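DUF1881 domain-containing protein (Neurospora crassa, PDB 5Z6D) is an abundant perithecial protein of unestablished role, joining a βγ-crystallin domain, whose calcium site the domain interface renders inoperative, to an Ig-like domain. Local coordinates at residues A[58-62]-A[119-123]; A[107-113]-A[146-152]; A[158-164]-A[179-185]. The protein carries 1 engineered substitution. All coordinates share one frame; numbering follows the deposited sequence.

Interaction 1. Residues A[58-62]-A[119-123]; sequences YNETG and TVMLY. Engineered in segment 119-123: M121 (natural residue Thr).
M121 N donates to E60 O over 2.7 Å in the only direct hydrogen bond between the loop 58-62 and the segment 119-123; it is nearly straight, 170° at the hydrogen, and lies in the plane of the E60 carbonyl. Water adds a further link: one molecule donates 2.9 Å to T61 O and 2.8 Å to M121 O, and another lies near T119 O and N59 O and may bridge them.

Among side chains, E60 carries most of the contact. Its CG stands beside its own backbone N (chi1 -68°) and the extended chain runs alongside T119, pointing the same way. E60 CG rests 3.4 Å from T119 O and OE2 lies 3.6 Å from T119 CG2, while OE1 comes 3.3 Å from CG of the engineered M121. V120 CG1 meets G62 CA at 3.9 Å; a beta carbon on G62 would clash with that methyl.

Within the loop, N59 OD1 accepts from T61 N in an Asx turn and from T61 OG1 at 2.8 Å, both donors on one face of the amide.

The loop belongs to the βγ-crystallin domain and the strand to the Ig-like domain. Their contact here is mainly one backbone hydrogen bond, bridging water and the E60 side chain along T119 and M121. Such an interface, beside the calcium-site residue Q56, is probably part of what makes that site inoperative; no calcium is bound here.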
loop_
_atom_site.group_PDB
_atom_site.type_symbol
_atom_site.label_atom_id
_atom_site.label_comp_id
_atom_site.label_asym_id
_atom_site.label_seq_id
_atom_site.Cartn_x
_atom_site.Cartn_y
_atom_site.Cartn_z
ATOM N N TYR A 58 9.957 1.907 -8.060
ATOM C CA TYR A 58 11.417 1.935 -8.215
ATOM C C TYR A 58 12.158 1.727 -6.898
ATOM O O TYR A 58 13.386 1.811 -6.849
ATOM C CB TYR A 58 11.869 3.251 -8.849
ATOM C CG TYR A 58 11.455 3.373 -10.289
ATOM C CD1 TYR A 58 11.674 2.328 -11.179
ATOM C CD2 TYR A 58 10.818 4.515 -10.756
ATOM C CE1 TYR A 58 11.286 2.423 -12.500
ATOM C CE2 TYR A 58 10.422 4.620 -12.078
ATOM C CZ TYR A 58 10.662 3.571 -12.945
ATOM O OH TYR A 58 10.271 3.657 -14.259
ATOM N N ASN A 59 11.418 1.466 -5.829
ATOM C CA ASN A 59 12.052 1.075 -4.580
ATOM C C ASN A 59 11.112 0.221 -3.747
ATOM O O ASN A 59 9.998 -0.098 -4.177
ATOM C CB ASN A 59 12.521 2.298 -3.791
ATOM C CG ASN A 59 11.383 3.210 -3.371
ATOM O OD1 ASN A 59 10.332 2.760 -2.910
ATOM N ND2 ASN A 59 11.599 4.516 -3.518
ATOM N N GLU A 60 11.563 -0.148 -2.559
ATOM C CA GLU A 60 10.781 -1.043 -1.722
ATOM C C GLU A 60 10.195 -0.343 -0.492
ATOM O O GLU A 60 9.877 -0.978 0.508
ATOM C CB GLU A 60 11.652 -2.235 -1.309
ATOM C CG GLU A 60 11.985 -3.141 -2.487
ATOM C CD GLU A 60 12.865 -4.323 -2.112
ATOM O OE1 GLU A 60 13.451 -4.312 -1.008
ATOM O OE2 GLU A 60 12.959 -5.268 -2.927
ATOM N N THR A 61 10.017 0.973 -0.567
ATOM C CA THR A 61 9.517 1.711 0.588
ATOM C C THR A 61 8.044 1.440 0.893
ATOM O O THR A 61 7.608 1.564 2.046
ATOM C CB THR A 61 9.673 3.228 0.386
ATOM O OG1 THR A 61 8.850 3.635 -0.723
ATOM C CG2 THR A 61 11.111 3.572 0.109
ATOM N N GLY A 62 7.281 1.111 -0.145
ATOM C CA GLY A 62 5.839 0.951 -0.016
ATOM C C GLY A 62 5.076 2.274 0.007
ATOM O O GLY A 62 3.867 2.291 0.204
ATOM N N THR A 119 7.615 -6.103 -3.868
ATOM C CA THR A 119 8.230 -6.272 -2.557
ATOM C C THR A 119 8.317 -4.960 -1.780
ATOM O O THR A 119 8.718 -3.920 -2.327
ATOM C CB THR A 119 9.648 -6.866 -2.695
ATOM O OG1 THR A 119 9.559 -8.135 -3.355
ATOM C CG2 THR A 119 10.298 -7.054 -1.325
ATOM N N VAL A 120 7.960 -5.026 -0.497
ATOM C CA VAL A 120 8.061 -3.875 0.393
ATOM C C VAL A 120 8.958 -4.226 1.567
ATOM O O VAL A 120 8.859 -5.316 2.118
ATOM C CB VAL A 120 6.675 -3.450 0.900
ATOM C CG1 VAL A 120 6.774 -2.338 1.917
ATOM C CG2 VAL A 120 5.814 -2.988 -0.278
ATOM N N MET A 121 9.849 -3.312 1.919
ATOM C CA MET A 121 10.690 -3.423 3.091
ATOM C C MET A 121 10.289 -2.353 4.081
ATOM O O MET A 121 10.521 -1.172 3.837
ATOM C CB MET A 121 12.156 -3.275 2.699
ATOM C CG MET A 121 12.797 -4.565 2.267
ATOM S SD MET A 121 13.205 -5.528 3.727
ATOM C CE MET A 121 14.772 -4.796 4.181
ATOM N N LEU A 122 9.647 -2.759 5.174
ATOM C CA LEU A 122 9.246 -1.830 6.224
ATOM C C LEU A 122 10.253 -1.867 7.353
ATOM O O LEU A 122 10.720 -2.934 7.715
ATOM C CB LEU A 122 7.868 -2.182 6.762
ATOM C CG LEU A 122 6.748 -2.182 5.725
ATOM C CD1 LEU A 122 5.439 -2.545 6.374
ATOM C CD2 LEU A 122 6.670 -0.813 5.080
ATOM N N TYR A 123 10.584 -0.713 7.911
ATOM C CA TYR A 123 11.503 -0.663 9.038
ATOM C C TYR A 123 10.783 -0.252 10.305
ATOM O O TYR A 123 9.812 0.526 10.267
ATOM C CB TYR A 123 12.675 0.280 8.742
ATOM C CG TYR A 123 13.514 -0.239 7.610
ATOM C CD1 TYR A 123 14.564 -1.121 7.848
ATOM C CD2 TYR A 123 13.225 0.100 6.297
ATOM C CE1 TYR A 123 15.321 -1.631 6.797
ATOM C CE2 TYR A 123 13.978 -0.390 5.246
ATOM C CZ TYR A 123 15.023 -1.256 5.500
ATOM O OH TYR A 123 15.759 -1.744 4.447
HETATM O O HOH W 1 9.035 -3.244 -5.206
HETATM O O HOH W 2 9.517 1.423 4.278
#

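Interaction 2. Residues A[107-113]-A[146-152]; sequences QYSLKVD and AVYVRDE
Two neighbouring antiparallel strands of the Ig-like domain's five-stranded sheet pair here, 108-112 against 143-151, their axes 4.7 Å apart and 167° between directions. S109 with R150 and K111 with Y148 form hydrogen-bonded pairs, each with both N-H...O bonds; E152 N to Q107 O and D113 N to A146 O extend the ladder at its two ends. Y108, L110, V112, V147 and V149 face the sandwich interior, where strand 91-99 contributes F95 and F97. There L110 CD1 packs 3.9 Å from V149 CG2, and V112 CG2 lies alongside V147 CG1.

At one end, Q107 NE2 donates to D151 OD2 over 3.1 Å, reaching it from above the carboxylate plane; Q107 OE1 is held by A104 N. The same OD2 stands 3.5 Å from Y108 CE1, with ring and carboxylate planes 69° apart, and D151 OD1 accepts from S154 N.

On the other face, K111 runs beside Y148 in the same direction, its fully extended chain bringing CD to 4.0 Å from Y148 CD2; the NZ-to-ring approach is long and at most weakly attractive. D113, just past K111 and V112, brings OD2 to 3.4 Å from Y148 CE2, while its OD1 accepts from T119 OG1.

S109 OG sits between its own backbone N and carbonyl carbon (chi1 61°), placed to donate over a short 2.5 Å to the anti side of E152 OE2. That carboxylate gets there by a bend at chi2 of E152, and a water donates to both S109 OG and Y148 O.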
loop_
_atom_site.group_PDB
_atom_site.type_symbol
_atom_site.label_atom_id
_atom_site.label_comp_id
_atom_site.label_asym_id
_atom_site.label_seq_id
_atom_site.Cartn_x
_atom_site.Cartn_y
_atom_site.Cartn_z
ATOM N N GLN A 107 15.855 -0.846 13.570
ATOM C CA GLN A 107 16.642 -2.014 13.973
ATOM C C GLN A 107 16.084 -3.288 13.342
ATOM O O GLN A 107 16.837 -4.216 13.020
ATOM C CB GLN A 107 16.677 -2.161 15.488
ATOM C CG GLN A 107 17.481 -3.383 15.926
ATOM C CD GLN A 107 17.721 -3.442 17.420
ATOM O OE1 GLN A 107 17.705 -2.423 18.112
ATOM N NE2 GLN A 107 17.953 -4.647 17.930
ATOM N N TYR A 108 14.767 -3.338 13.163
ATOM C CA TYR A 108 14.125 -4.520 12.589
ATOM C C TYR A 108 13.498 -4.186 11.263
ATOM O O TYR A 108 13.053 -3.058 11.049
ATOM C CB TYR A 108 13.064 -5.085 13.543
ATOM C CG TYR A 108 13.657 -5.506 14.867
ATOM C CD1 TYR A 108 14.343 -6.704 14.983
ATOM C CD2 TYR A 108 13.544 -4.698 16.000
ATOM C CE1 TYR A 108 14.904 -7.094 16.191
ATOM C CE2 TYR A 108 14.098 -5.082 17.208
ATOM C CZ TYR A 108 14.779 -6.283 17.295
ATOM O OH TYR A 108 15.333 -6.679 18.492
ATOM N N SER A 109 13.492 -5.162 10.361
ATOM C CA SER A 109 12.785 -5.010 9.093
ATOM C C SER A 109 11.733 -6.082 8.947
ATOM O O SER A 109 11.904 -7.220 9.414
ATOM C CB SER A 109 13.756 -5.051 7.910
ATOM O OG SER A 109 14.455 -6.291 7.831
ATOM N N LEU A 110 10.645 -5.686 8.298
ATOM C CA LEU A 110 9.581 -6.570 7.892
ATOM C C LEU A 110 9.513 -6.514 6.364
ATOM O O LEU A 110 9.132 -5.496 5.783
ATOM C CB LEU A 110 8.269 -6.145 8.527
ATOM C CG LEU A 110 7.024 -6.881 8.056
ATOM C CD1 LEU A 110 7.084 -8.338 8.485
ATOM C CD2 LEU A 110 5.799 -6.181 8.645
ATOM N N LYS A 111 9.957 -7.587 5.723
ATOM C CA LYS A 111 9.886 -7.710 4.281
ATOM C C LYS A 111 8.602 -8.428 3.908
ATOM O O LYS A 111 8.308 -9.506 4.441
ATOM C CB LYS A 111 11.104 -8.478 3.747
ATOM C CG LYS A 111 11.131 -8.645 2.235
ATOM C CD LYS A 111 12.308 -9.528 1.813
ATOM C CE LYS A 111 12.320 -9.744 0.314
ATOM N NZ LYS A 111 13.119 -10.942 -0.064
ATOM N N VAL A 112 7.840 -7.827 2.998
ATOM C CA VAL A 112 6.564 -8.371 2.597
ATOM C C VAL A 112 6.612 -8.585 1.093
ATOM O O VAL A 112 6.734 -7.626 0.337
ATOM C CB VAL A 112 5.402 -7.415 2.964
ATOM C CG1 VAL A 112 4.081 -8.032 2.581
ATOM C CG2 VAL A 112 5.408 -7.095 4.451
ATOM N N ASP A 113 6.574 -9.844 0.656
ATOM C CA ASP A 113 6.777 -10.124 -0.759
ATOM C C ASP A 113 5.478 -10.051 -1.536
ATOM O O ASP A 113 4.983 -11.064 -2.030
ATOM C CB ASP A 113 7.411 -11.501 -0.952
ATOM C CG ASP A 113 8.920 -11.459 -0.896
ATOM O OD1 ASP A 113 9.484 -10.344 -0.925
ATOM O OD2 ASP A 113 9.539 -12.543 -0.836
ATOM N N ALA A 146 4.343 -13.828 1.526
ATOM C CA ALA A 146 5.442 -14.224 2.403
ATOM C C ALA A 146 5.958 -13.030 3.190
ATOM O O ALA A 146 6.020 -11.917 2.666
ATOM C CB ALA A 146 6.561 -14.848 1.593
ATOM N N VAL A 147 6.329 -13.264 4.448
ATOM C CA VAL A 147 6.928 -12.203 5.255
ATOM C C VAL A 147 8.208 -12.674 5.951
ATOM O O VAL A 147 8.380 -13.865 6.263
ATOM C CB VAL A 147 5.963 -11.650 6.339
ATOM C CG1 VAL A 147 4.739 -10.973 5.706
ATOM C CG2 VAL A 147 5.533 -12.742 7.287
ATOM N N TYR A 148 9.113 -11.727 6.195
ATOM C CA TYR A 148 10.416 -12.042 6.787
ATOM C C TYR A 148 10.760 -10.951 7.781
ATOM O O TYR A 148 10.757 -9.773 7.432
ATOM C CB TYR A 148 11.524 -12.145 5.722
ATOM C CG TYR A 148 11.200 -13.050 4.545
ATOM C CD1 TYR A 148 11.713 -14.345 4.477
ATOM C CD2 TYR A 148 10.385 -12.606 3.498
ATOM C CE1 TYR A 148 11.411 -15.175 3.401
ATOM C CE2 TYR A 148 10.079 -13.432 2.431
ATOM C CZ TYR A 148 10.592 -14.708 2.386
ATOM O OH TYR A 148 10.285 -15.525 1.316
ATOM N N VAL A 149 11.055 -11.346 9.011
ATOM C CA VAL A 149 11.381 -10.406 10.072
ATOM C C VAL A 149 12.836 -10.568 10.442
ATOM O O VAL A 149 13.250 -11.654 10.914
ATOM C CB VAL A 149 10.547 -10.624 11.331
ATOM C CG1 VAL A 149 10.870 -9.528 12.359
ATOM C CG2 VAL A 149 9.057 -10.645 10.994
ATOM N N ARG A 150 13.600 -9.491 10.253
ATOM C CA ARG A 150 15.044 -9.558 10.444
ATOM C C ARG A 150 15.541 -8.491 11.401
ATOM O O ARG A 150 15.016 -7.382 11.417
ATOM C CB ARG A 150 15.753 -9.403 9.100
ATOM C CG ARG A 150 17.185 -9.841 9.112
ATOM C CD ARG A 150 17.845 -9.471 7.798
ATOM N NE ARG A 150 19.211 -9.990 7.711
ATOM C CZ ARG A 150 20.059 -9.687 6.734
ATOM N NH1 ARG A 150 19.685 -8.856 5.769
ATOM N NH2 ARG A 150 21.282 -10.207 6.727
ATOM N N ASP A 151 16.544 -8.821 12.206
ATOM C CA ASP A 151 17.274 -7.799 12.952
ATOM C C ASP A 151 18.358 -7.277 12.017
ATOM O O ASP A 151 19.281 -8.001 11.670
ATOM C CB ASP A 151 17.869 -8.359 14.246
ATOM C CG ASP A 151 18.595 -7.290 15.085
ATOM O OD1 ASP A 151 19.334 -6.454 14.522
ATOM O OD2 ASP A 151 18.431 -7.293 16.323
ATOM N N GLU A 152 18.237 -6.018 11.611
ATOM C CA GLU A 152 19.111 -5.447 10.593
ATOM C C GLU A 152 20.522 -5.188 11.097
ATOM O O GLU A 152 21.472 -5.138 10.312
ATOM C CB GLU A 152 18.513 -4.145 10.058
ATOM C CG GLU A 152 17.268 -4.354 9.216
ATOM C CD GLU A 152 17.593 -4.835 7.814
ATOM O OE1 GLU A 152 18.582 -4.345 7.228
ATOM O OE2 GLU A 152 16.866 -5.703 7.293
HETATM O O HOH W 3 13.458 -8.574 6.685
HETATM O O HOH W 4 4.642 -13.733 -1.425
HETATM O O HOH W 5 9.067 -14.930 -0.784
#

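Interaction 3. Residues A[158-164]-A[179-185]; sequences IAVGSVY and NEHWPKQ
V163 packs alongside the six-membered part of the W182 indole, CG2 lying 3.6 Å from CZ3 and CB meeting the ring's edge in its plane. This holds the loop 179-185, which leads from strand 173-177 to strand 186-190 of the Ig-like β-sandwich, against strand 157-168. W182 turns its CG away from its own backbone N (chi1 172°), which sets the indole beside V163; P183 CD lies over the rim of one indole face, and NE1 donates to L186 O.

P183 CB also touches A159 CB at 3.6 Å, beside the classic beta bulge that I158 and A159 form opposite V149. Q185, bent at chi2, passes I158 in the opposite direction: its CG lies 3.8 Å from I158 CG2 and its OE1 3.5 Å from A159 CB, while NE2 donates to K204 O and S206 OG. An alanine in place of Q185 would take away this cover over I158 and A159 and is likely to leave K204 O without its amide donor.

N179 to W182 form a type I turn, in which N179 OD1 accepts from H181 N as an Asx turn. N179 ND2 lies near Y164 CB, the two side chains crossing at about a right angle. G161 lets H181 O come close, since a beta carbon there would clash with it. S162 N donates 3.1 Å to that oxygen from well above the carbonyl plane, 59° out of it.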
loop_
_atom_site.group_PDB
_atom_site.type_symbol
_atom_site.label_atom_id
_atom_site.label_comp_id
_atom_site.label_asym_id
_atom_site.label_seq_id
_atom_site.Cartn_x
_atom_site.Cartn_y
_atom_site.Cartn_z
ATOM N N ILE A 158 14.505 -13.108 12.769
ATOM C CA ILE A 158 13.690 -13.387 13.931
ATOM C C ILE A 158 12.649 -14.397 13.529
ATOM O O ILE A 158 12.389 -15.366 14.247
ATOM C CB ILE A 158 12.978 -12.143 14.457
ATOM C CG1 ILE A 158 13.977 -11.104 14.949
ATOM C CG2 ILE A 158 11.990 -12.509 15.571
ATOM C CD1 ILE A 158 13.299 -9.944 15.618
ATOM N N ALA A 159 12.046 -14.168 12.371
ATOM C CA ALA A 159 10.980 -15.078 11.961
ATOM C C ALA A 159 10.744 -15.034 10.479
ATOM O O ALA A 159 10.962 -14.022 9.843
ATOM C CB ALA A 159 9.693 -14.749 12.691
ATOM N N VAL A 160 10.278 -16.142 9.934
ATOM C CA VAL A 160 9.936 -16.220 8.533
ATOM C C VAL A 160 8.581 -16.887 8.467
ATOM O O VAL A 160 8.318 -17.824 9.209
ATOM C CB VAL A 160 10.995 -16.997 7.740
ATOM C CG1 VAL A 160 10.506 -17.313 6.344
ATOM C CG2 VAL A 160 12.291 -16.199 7.700
ATOM N N GLY A 161 7.682 -16.368 7.642
ATOM C CA GLY A 161 6.381 -16.991 7.524
ATOM C C GLY A 161 5.561 -16.323 6.451
ATOM O O GLY A 161 6.070 -15.997 5.382
ATOM N N SER A 162 4.277 -16.148 6.724
ATOM C CA SER A 162 3.411 -15.496 5.758
ATOM C C SER A 162 2.208 -14.875 6.435
ATOM O O SER A 162 1.921 -15.146 7.601
ATOM C CB SER A 162 2.956 -16.485 4.685
ATOM O OG SER A 162 2.245 -17.560 5.267
ATOM N N VAL A 163 1.536 -14.002 5.690
ATOM C CA VAL A 163 0.302 -13.381 6.141
ATOM C C VAL A 163 -0.787 -13.776 5.151
ATOM O O VAL A 163 -0.527 -13.915 3.952
ATOM C CB VAL A 163 0.432 -11.834 6.239
ATOM C CG1 VAL A 163 0.734 -11.209 4.865
ATOM C CG2 VAL A 163 -0.824 -11.224 6.861
ATOM N N TYR A 164 -1.997 -13.977 5.664
ATOM C CA TYR A 164 -3.135 -14.370 4.860
ATOM C C TYR A 164 -4.174 -13.258 4.950
ATOM O O TYR A 164 -4.628 -12.917 6.035
ATOM C CB TYR A 164 -3.689 -15.712 5.361
ATOM C CG TYR A 164 -4.851 -16.298 4.581
ATOM C CD1 TYR A 164 -4.661 -16.880 3.332
ATOM C CD2 TYR A 164 -6.134 -16.290 5.107
ATOM C CE1 TYR A 164 -5.721 -17.431 2.627
ATOM C CE2 TYR A 164 -7.198 -16.835 4.410
ATOM C CZ TYR A 164 -6.989 -17.401 3.172
ATOM O OH TYR A 164 -8.051 -17.944 2.478
ATOM N N ASN A 179 -2.709 -17.222 11.047
ATOM C CA ASN A 179 -2.726 -18.680 11.114
ATOM C C ASN A 179 -1.367 -19.238 11.533
ATOM O O ASN A 179 -0.546 -18.511 12.089
ATOM C CB ASN A 179 -3.181 -19.280 9.778
ATOM C CG ASN A 179 -2.316 -18.858 8.604
ATOM O OD1 ASN A 179 -1.101 -18.698 8.725
ATOM N ND2 ASN A 179 -2.947 -18.694 7.448
ATOM N N GLU A 180 -1.122 -20.521 11.271
ATOM C CA GLU A 180 0.069 -21.166 11.809
ATOM C C GLU A 180 1.363 -20.694 11.141
ATOM O O GLU A 180 2.452 -20.986 11.634
ATOM C CB GLU A 180 -0.052 -22.697 11.705
ATOM C CG GLU A 180 0.471 -23.303 10.411
ATOM C CD GLU A 180 -0.489 -23.150 9.244
ATOM O OE1 GLU A 180 -1.560 -22.521 9.412
ATOM O OE2 GLU A 180 -0.169 -23.669 8.153
ATOM N N HIS A 181 1.258 -19.954 10.040
ATOM C CA HIS A 181 2.457 -19.441 9.382
ATOM C C HIS A 181 2.744 -17.980 9.745
ATOM O O HIS A 181 3.830 -17.460 9.465
ATOM C CB HIS A 181 2.341 -19.605 7.868
ATOM C CG HIS A 181 2.504 -21.021 7.411
ATOM N ND1 HIS A 181 3.613 -21.779 7.724
ATOM C CD2 HIS A 181 1.695 -21.821 6.676
ATOM C CE1 HIS A 181 3.481 -22.984 7.199
ATOM N NE2 HIS A 181 2.327 -23.036 6.557
ATOM N N TRP A 182 1.789 -17.336 10.401
ATOM C CA TRP A 182 2.013 -15.988 10.917
ATOM C C TRP A 182 2.970 -16.059 12.102
ATOM O O TRP A 182 2.723 -16.809 13.052
ATOM C CB TRP A 182 0.695 -15.340 11.330
ATOM C CG TRP A 182 0.844 -14.022 12.043
ATOM C CD1 TRP A 182 0.867 -13.817 13.398
ATOM C CD2 TRP A 182 0.970 -12.731 11.440
ATOM N NE1 TRP A 182 1.005 -12.471 13.671
ATOM C CE2 TRP A 182 1.064 -11.781 12.482
ATOM C CE3 TRP A 182 1.009 -12.277 10.117
ATOM C CZ2 TRP A 182 1.195 -10.416 12.244
ATOM C CZ3 TRP A 182 1.141 -10.919 9.882
ATOM C CH2 TRP A 182 1.236 -10.006 10.941
ATOM N N PRO A 183 4.071 -15.289 12.046
ATOM C CA PRO A 183 5.084 -15.312 13.108
ATOM C C PRO A 183 4.494 -14.950 14.469
ATOM O O PRO A 183 3.872 -13.894 14.603
ATOM C CB PRO A 183 6.099 -14.260 12.649
ATOM C CG PRO A 183 5.936 -14.202 11.169
ATOM C CD PRO A 183 4.462 -14.411 10.930
ATOM N N LYS A 184 4.676 -15.817 15.462
ATOM C CA LYS A 184 4.110 -15.559 16.781
ATOM C C LYS A 184 4.739 -14.319 17.411
ATOM O O LYS A 184 4.178 -13.728 18.332
ATOM C CB LYS A 184 4.293 -16.769 17.694
ATOM C CG LYS A 184 3.646 -18.040 17.164
ATOM C CD LYS A 184 3.745 -19.174 18.168
ATOM C CE LYS A 184 3.081 -20.440 17.647
ATOM N NZ LYS A 184 3.870 -21.102 16.570
ATOM N N GLN A 185 5.906 -13.932 16.906
ATOM C CA GLN A 185 6.578 -12.721 17.364
ATOM C C GLN A 185 5.885 -11.426 16.963
ATOM O O GLN A 185 6.240 -10.371 17.468
ATOM C CB GLN A 185 8.010 -12.675 16.832
ATOM C CG GLN A 185 8.919 -13.764 17.381
ATOM C CD GLN A 185 8.941 -14.995 16.496
ATOM O OE1 GLN A 185 8.028 -15.226 15.707
ATOM N NE2 GLN A 185 9.995 -15.790 16.620
HETATM O O HOH W 6 6.656 -17.962 11.215
HETATM O O HOH W 7 -0.407 -17.333 5.789
#

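All three contacts reach the same five-stranded sheet of the Ig-like domain: interaction 1 brings the crystallin loop to its edge strand 120-123, interaction 2 pairs the next two strands, and interaction 3 packs a loop on strand 157-168. Interactions 1 and 2 have centres 11 Å apart; L122 O lies 2.8 Å from L110 N, and V120 O 2.8 Å from V112 N. Interactions 2 and 3, also 11 Å apart, meet where V149 O stands 2.7 Å from I158 N and Y108 CE1 packs on I158 CD1. Interactions 1 and 3 do not touch. Only interaction 1 lies near the calcium-site residues, the N59 side chain about 3 Å from that of Q56; no calcium is bound here.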